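Transcriptional repressor (Vibrio fischeri, PDB 3KV1) probably represses transcription as a SorC-family regulator, its sugar-binding domain presumably sensing a carbohydrate ligand. Local coordinates at residues Asp183-Phe195 against Ala202-Met215. Sequence-based numbering, arbitrary orientation. Where two conformers were deposited one is given.
Sequences DGIVGDIGGFDFF and ADTLMRGRVIGLEM
Over one face of the Phe194 ring sits selenomethionine Met206, its CB 4.2 Å from the ring centroid in a CH-pi contact; in the conformer given, its selenium lies farther out above the same face, a Met-aromatic arrangement, and CG2 of Val210, also one of two conformers, meets the ring edge near its plane. Phe192 has CB of Leu213 over one face, offset toward the rim, and its own hairpin's Ile189 O over the centre of the other. With CG between the backbone N and the carbonyl carbon (chi1 52°), this ring lies alongside Leu213, and its CD1 comes 3.1 Å from Leu213 O. The carboxylate of Asp193 works in two directions. OD2 spends its anti lone pair on the backbone N of Met215, 2.7 Å away at 150°, while OD1 accepts from the N of Phe194, which helps fix the carboxylate's rotation. Arg207 passes beside it with its aliphatic chain, CD 3.4 Å from Asp193 OD1; in this conformer its guanidinium is probably near enough to attract Asp193 at long range, and it pairs with Glu214 by charge only, no N-H aimed at the oxygen. Beyond, the bent chain of Met215 carries CE to Ile189 CG2 and to the edge of Phe195. At the other end Ile185 CD1 meets Ala202 CB, a closeness left doubtful by the poor order of Ala202. One water joins Phe192 O to Leu213 O. Helix 173-181 backs Met206 and Thr204. The long loop is thus folded back over the beta hairpin, 185-189 with 193-196, that precedes it: the packing is largely of apolar side chains, at the cost of a buried, partnerless Phe194 O, and the one direct hydrogen bond across, from Asp193, ties the hairpin to the start of helix 215-219, where its negative charge probably suits the helix dipole.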
loop_
_atom_site.group_PDB
_atom_site.type_symbol
_atom_site.label_atom_id
_atom_site.label_comp_id
_atom_site.label_asym_id
_atom_site.label_seq_id
_atom_site.Cartn_x
_atom_site.Cartn_y
_atom_site.Cartn_z
ATOM N N ASP A 183 32.744 4.826 -3.070
ATOM C CA ASP A 183 32.300 3.715 -2.241
ATOM C C ASP A 183 32.257 2.369 -2.930
ATOM O O ASP A 183 31.999 1.341 -2.282
ATOM C CB ASP A 183 31.000 4.092 -1.580
ATOM C CG ASP A 183 31.164 5.356 -0.710
ATOM O OD1 ASP A 183 32.212 5.485 -0.027
ATOM O OD2 ASP A 183 30.283 6.234 -0.737
ATOM N N GLY A 184 32.493 2.382 -4.245
ATOM C CA GLY A 184 32.669 1.155 -5.004
ATOM C C GLY A 184 31.401 0.342 -5.250
ATOM O O GLY A 184 31.481 -0.853 -5.546
ATOM N N ILE A 185 30.236 0.981 -5.144
ATOM C CA ILE A 185 28.967 0.278 -5.406
ATOM C C ILE A 185 28.883 -0.096 -6.877
ATOM O O ILE A 185 29.074 0.749 -7.772
ATOM C CB ILE A 185 27.768 1.182 -5.051
ATOM C CG1 ILE A 185 27.866 1.586 -3.587
ATOM C CG2 ILE A 185 26.435 0.475 -5.397
ATOM C CD1 ILE A 185 27.992 0.406 -2.622
ATOM N N VAL A 186 28.598 -1.354 -7.152
ATOM C CA VAL A 186 28.429 -1.770 -8.530
ATOM C C VAL A 186 27.020 -2.295 -8.818
ATOM O O VAL A 186 26.693 -2.575 -9.971
ATOM C CB VAL A 186 29.444 -2.859 -8.933
ATOM C CG1 VAL A 186 30.894 -2.314 -8.876
ATOM C CG2 VAL A 186 29.242 -4.128 -8.083
ATOM N N GLY A 187 26.193 -2.463 -7.797
ATOM C CA GLY A 187 24.853 -2.969 -8.052
ATOM C C GLY A 187 23.941 -2.897 -6.852
ATOM O O GLY A 187 24.380 -2.567 -5.736
ATOM N N ASP A 188 22.653 -3.160 -7.094
ATOM C CA ASP A 188 21.700 -3.285 -5.992
ATOM C C ASP A 188 21.025 -4.634 -6.072
ATOM O O ASP A 188 20.985 -5.288 -7.129
ATOM C CB ASP A 188 20.579 -2.251 -6.070
ATOM C CG ASP A 188 19.533 -2.616 -7.121
ATOM O OD1 ASP A 188 19.640 -2.085 -8.235
ATOM O OD2 ASP A 188 18.613 -3.456 -6.876
ATOM N N ILE A 189 20.485 -5.032 -4.934
ATOM C CA ILE A 189 19.616 -6.190 -4.850
ATOM C C ILE A 189 18.275 -5.771 -4.292
ATOM O O ILE A 189 18.195 -5.184 -3.207
ATOM C CB ILE A 189 20.256 -7.328 -4.033
ATOM C CG1 ILE A 189 19.381 -8.595 -4.105
ATOM C CG2 ILE A 189 20.554 -6.891 -2.603
ATOM C CD1 ILE A 189 20.177 -9.918 -3.896
ATOM N N GLY A 190 17.221 -6.084 -5.047
ATOM C CA GLY A 190 15.847 -5.817 -4.662
ATOM C C GLY A 190 15.441 -4.350 -4.698
ATOM O O GLY A 190 14.266 -4.000 -4.438
ATOM N N GLY A 191 16.392 -3.490 -5.035
ATOM C CA GLY A 191 16.199 -2.051 -4.914
ATOM C C GLY A 191 16.597 -1.450 -3.586
ATOM O O GLY A 191 16.716 -0.217 -3.441
ATOM N N PHE A 192 16.829 -2.309 -2.600
ATOM C CA PHE A 192 16.927 -1.832 -1.216
ATOM C C PHE A 192 18.295 -1.914 -0.569
ATOM O O PHE A 192 18.486 -1.371 0.531
ATOM C CB PHE A 192 15.869 -2.508 -0.325
ATOM C CG PHE A 192 15.854 -4.028 -0.413
ATOM C CD1 PHE A 192 16.864 -4.788 0.177
ATOM C CD2 PHE A 192 14.806 -4.682 -1.062
ATOM C CE1 PHE A 192 16.836 -6.194 0.094
ATOM C CE2 PHE A 192 14.744 -6.081 -1.123
ATOM C CZ PHE A 192 15.773 -6.831 -0.544
ATOM N N ASP A 193 19.241 -2.625 -1.190
ATOM C CA ASP A 193 20.610 -2.617 -0.657
ATOM C C ASP A 193 21.631 -2.749 -1.786
ATOM O O ASP A 193 21.302 -3.146 -2.900
ATOM C CB ASP A 193 20.848 -3.679 0.439
ATOM C CG ASP A 193 21.837 -3.202 1.539
ATOM O OD1 ASP A 193 22.561 -2.210 1.308
ATOM O OD2 ASP A 193 21.880 -3.803 2.650
ATOM N N PHE A 194 22.857 -2.378 -1.476
ATOM C CA PHE A 194 23.859 -2.091 -2.500
ATOM C C PHE A 194 25.152 -2.799 -2.117
ATOM O O PHE A 194 25.454 -2.956 -0.923
ATOM C CB PHE A 194 24.054 -0.562 -2.537
ATOM C CG PHE A 194 22.753 0.178 -2.707
ATOM C CD1 PHE A 194 22.195 0.316 -3.966
ATOM C CD2 PHE A 194 22.048 0.648 -1.603
ATOM C CE1 PHE A 194 20.944 0.940 -4.139
ATOM C CE2 PHE A 194 20.786 1.263 -1.745
ATOM C CZ PHE A 194 20.236 1.417 -3.011
ATOM N N PHE A 195 25.922 -3.217 -3.110
ATOM C CA PHE A 195 27.139 -3.972 -2.828
ATOM C C PHE A 195 28.306 -3.584 -3.740
ATOM O O PHE A 195 28.110 -2.986 -4.812
ATOM C CB PHE A 195 26.841 -5.452 -3.003
ATOM C CG PHE A 195 26.153 -5.772 -4.298
ATOM C CD1 PHE A 195 24.753 -5.844 -4.364
ATOM C CD2 PHE A 195 26.896 -5.975 -5.461
ATOM C CE1 PHE A 195 24.108 -6.120 -5.550
ATOM C CE2 PHE A 195 26.254 -6.254 -6.664
ATOM C CZ PHE A 195 24.839 -6.331 -6.712
ATOM N N ALA A 202 29.087 -1.969 1.087
ATOM C CA ALA A 202 29.793 -0.715 1.200
ATOM C C ALA A 202 28.918 0.232 1.982
ATOM O O ALA A 202 27.746 0.404 1.663
ATOM C CB ALA A 202 30.105 -0.143 -0.166
ATOM N N ASP A 203 29.477 0.818 3.029
ATOM C CA ASP A 203 28.867 1.991 3.611
ATOM C C ASP A 203 28.697 2.967 2.458
ATOM O O ASP A 203 29.670 3.510 1.941
ATOM C CB ASP A 203 29.752 2.592 4.719
ATOM C CG ASP A 203 31.218 2.739 4.299
ATOM O OD1 ASP A 203 31.656 2.041 3.356
ATOM O OD2 ASP A 203 31.938 3.549 4.928
ATOM N N THR A 204 27.467 3.156 2.007
ATOM C CA THR A 204 27.224 4.176 0.999
ATOM C C THR A 204 26.091 5.095 1.475
ATOM O O THR A 204 25.189 4.659 2.191
ATOM C CB THR A 204 26.862 3.542 -0.360
ATOM O OG1 THR A 204 26.415 4.562 -1.258
ATOM C CG2 THR A 204 25.766 2.482 -0.204
ATOM N N LEU A 205 26.153 6.363 1.074
ATOM C CA LEU A 205 25.053 7.302 1.366
ATOM C C LEU A 205 23.737 6.844 0.765
ATOM O O LEU A 205 22.669 7.237 1.253
ATOM C CB LEU A 205 25.379 8.696 0.795
ATOM C CG LEU A 205 26.509 9.520 1.396
ATOM C CD1 LEU A 205 26.546 10.900 0.726
ATOM C CD2 LEU A 205 26.350 9.663 2.903
HETATM N N MSE A 206 23.820 6.040 -0.296
HETATM C CA MSE A 206 22.634 5.611 -1.042
HETATM C C MSE A 206 21.583 4.970 -0.163
HETATM O O MSE A 206 20.408 5.286 -0.266
HETATM C CB MSE A 206 23.008 4.608 -2.139
HETATM C CG MSE A 206 24.123 5.068 -3.032
HETATM SE SE MSE A 206 24.094 4.099 -4.744
HETATM C CE MSE A 206 22.264 4.640 -5.292
ATOM N N ARG A 207 22.012 4.035 0.672
ATOM C CA ARG A 207 21.078 3.252 1.456
ATOM C C ARG A 207 20.417 4.120 2.531
ATOM O O ARG A 207 19.307 3.810 2.995
ATOM C CB ARG A 207 21.776 2.017 2.044
ATOM C CG ARG A 207 20.834 0.996 2.659
ATOM C CD ARG A 207 21.598 0.102 3.628
ATOM N NE ARG A 207 20.986 0.115 4.953
ATOM C CZ ARG A 207 21.530 -0.420 6.037
ATOM N NH1 ARG A 207 22.712 -1.016 5.965
ATOM N NH2 ARG A 207 20.892 -0.352 7.194
ATOM N N GLY A 208 21.068 5.225 2.907
ATOM C CA GLY A 208 20.403 6.169 3.801
ATOM C C GLY A 208 19.169 6.820 3.175
ATOM O O GLY A 208 18.438 7.553 3.837
ATOM N N ARG A 209 18.961 6.595 1.877
ATOM C CA ARG A 209 17.824 7.188 1.185
ATOM C C ARG A 209 16.741 6.164 0.843
ATOM O O ARG A 209 15.830 6.494 0.114
ATOM C CB ARG A 209 18.270 7.842 -0.150
ATOM C CG ARG A 209 19.404 8.841 -0.018
ATOM C CD ARG A 209 19.096 10.023 0.914
ATOM N NE ARG A 209 20.377 10.599 1.312
ATOM C CZ ARG A 209 20.997 11.597 0.690
ATOM N NH1 ARG A 209 20.445 12.217 -0.353
ATOM N NH2 ARG A 209 22.184 11.976 1.124
ATOM N N VAL A 210 16.858 4.929 1.342
ATOM C CA VAL A 210 15.933 3.853 0.964
ATOM C C VAL A 210 15.276 3.243 2.195
ATOM O O VAL A 210 15.933 3.029 3.208
ATOM C CB VAL A 210 16.639 2.693 0.206
ATOM C CG1 VAL A 210 15.606 1.693 -0.328
ATOM C CG2 VAL A 210 17.471 3.231 -0.928
ATOM N N ILE A 211 13.973 2.954 2.105
ATOM C CA ILE A 211 13.278 2.295 3.176
ATOM C C ILE A 211 12.917 0.886 2.750
ATOM O O ILE A 211 12.144 0.695 1.813
ATOM C CB ILE A 211 11.987 3.049 3.535
ATOM C CG1 ILE A 211 12.387 4.394 4.174
ATOM C CG2 ILE A 211 11.194 2.228 4.532
ATOM C CD1 ILE A 211 11.252 5.290 4.441
ATOM N N GLY A 212 13.500 -0.102 3.409
ATOM C CA GLY A 212 13.204 -1.483 3.042
ATOM C C GLY A 212 14.129 -2.401 3.805
ATOM O O GLY A 212 14.784 -1.950 4.756
ATOM N N LEU A 213 14.165 -3.675 3.416
ATOM C CA LEU A 213 15.126 -4.635 3.989
ATOM C C LEU A 213 16.590 -4.301 3.705
ATOM O O LEU A 213 16.904 -3.412 2.911
ATOM C CB LEU A 213 14.848 -6.044 3.464
ATOM C CG LEU A 213 13.515 -6.701 3.859
ATOM C CD1 LEU A 213 13.541 -8.109 3.302
ATOM C CD2 LEU A 213 13.319 -6.715 5.383
ATOM N N GLU A 214 17.490 -5.008 4.384
ATOM C CA GLU A 214 18.927 -4.872 4.130
ATOM C C GLU A 214 19.585 -6.221 3.861
ATOM O O GLU A 214 18.955 -7.281 3.975
ATOM C CB GLU A 214 19.626 -4.168 5.302
ATOM C CG GLU A 214 19.481 -4.887 6.626
ATOM C CD GLU A 214 20.172 -4.151 7.764
ATOM O OE1 GLU A 214 19.532 -3.281 8.385
ATOM O OE2 GLU A 214 21.359 -4.436 8.028
HETATM N N MSE A 215 20.863 -6.170 3.499
HETATM C CA MSE A 215 21.593 -7.383 3.096
HETATM C C MSE A 215 21.556 -8.473 4.169
HETATM O O MSE A 215 21.368 -9.643 3.862
HETATM C CB MSE A 215 23.059 -7.047 2.787
HETATM C CG MSE A 215 23.737 -8.187 2.069
HETATM SE SE MSE A 215 23.108 -8.203 0.238
HETATM C CE MSE A 215 23.736 -6.462 -0.352
HETATM O O HOH W 1 32.968 3.081 1.440
HETATM O O HOH W 2 17.895 -0.883 2.975
#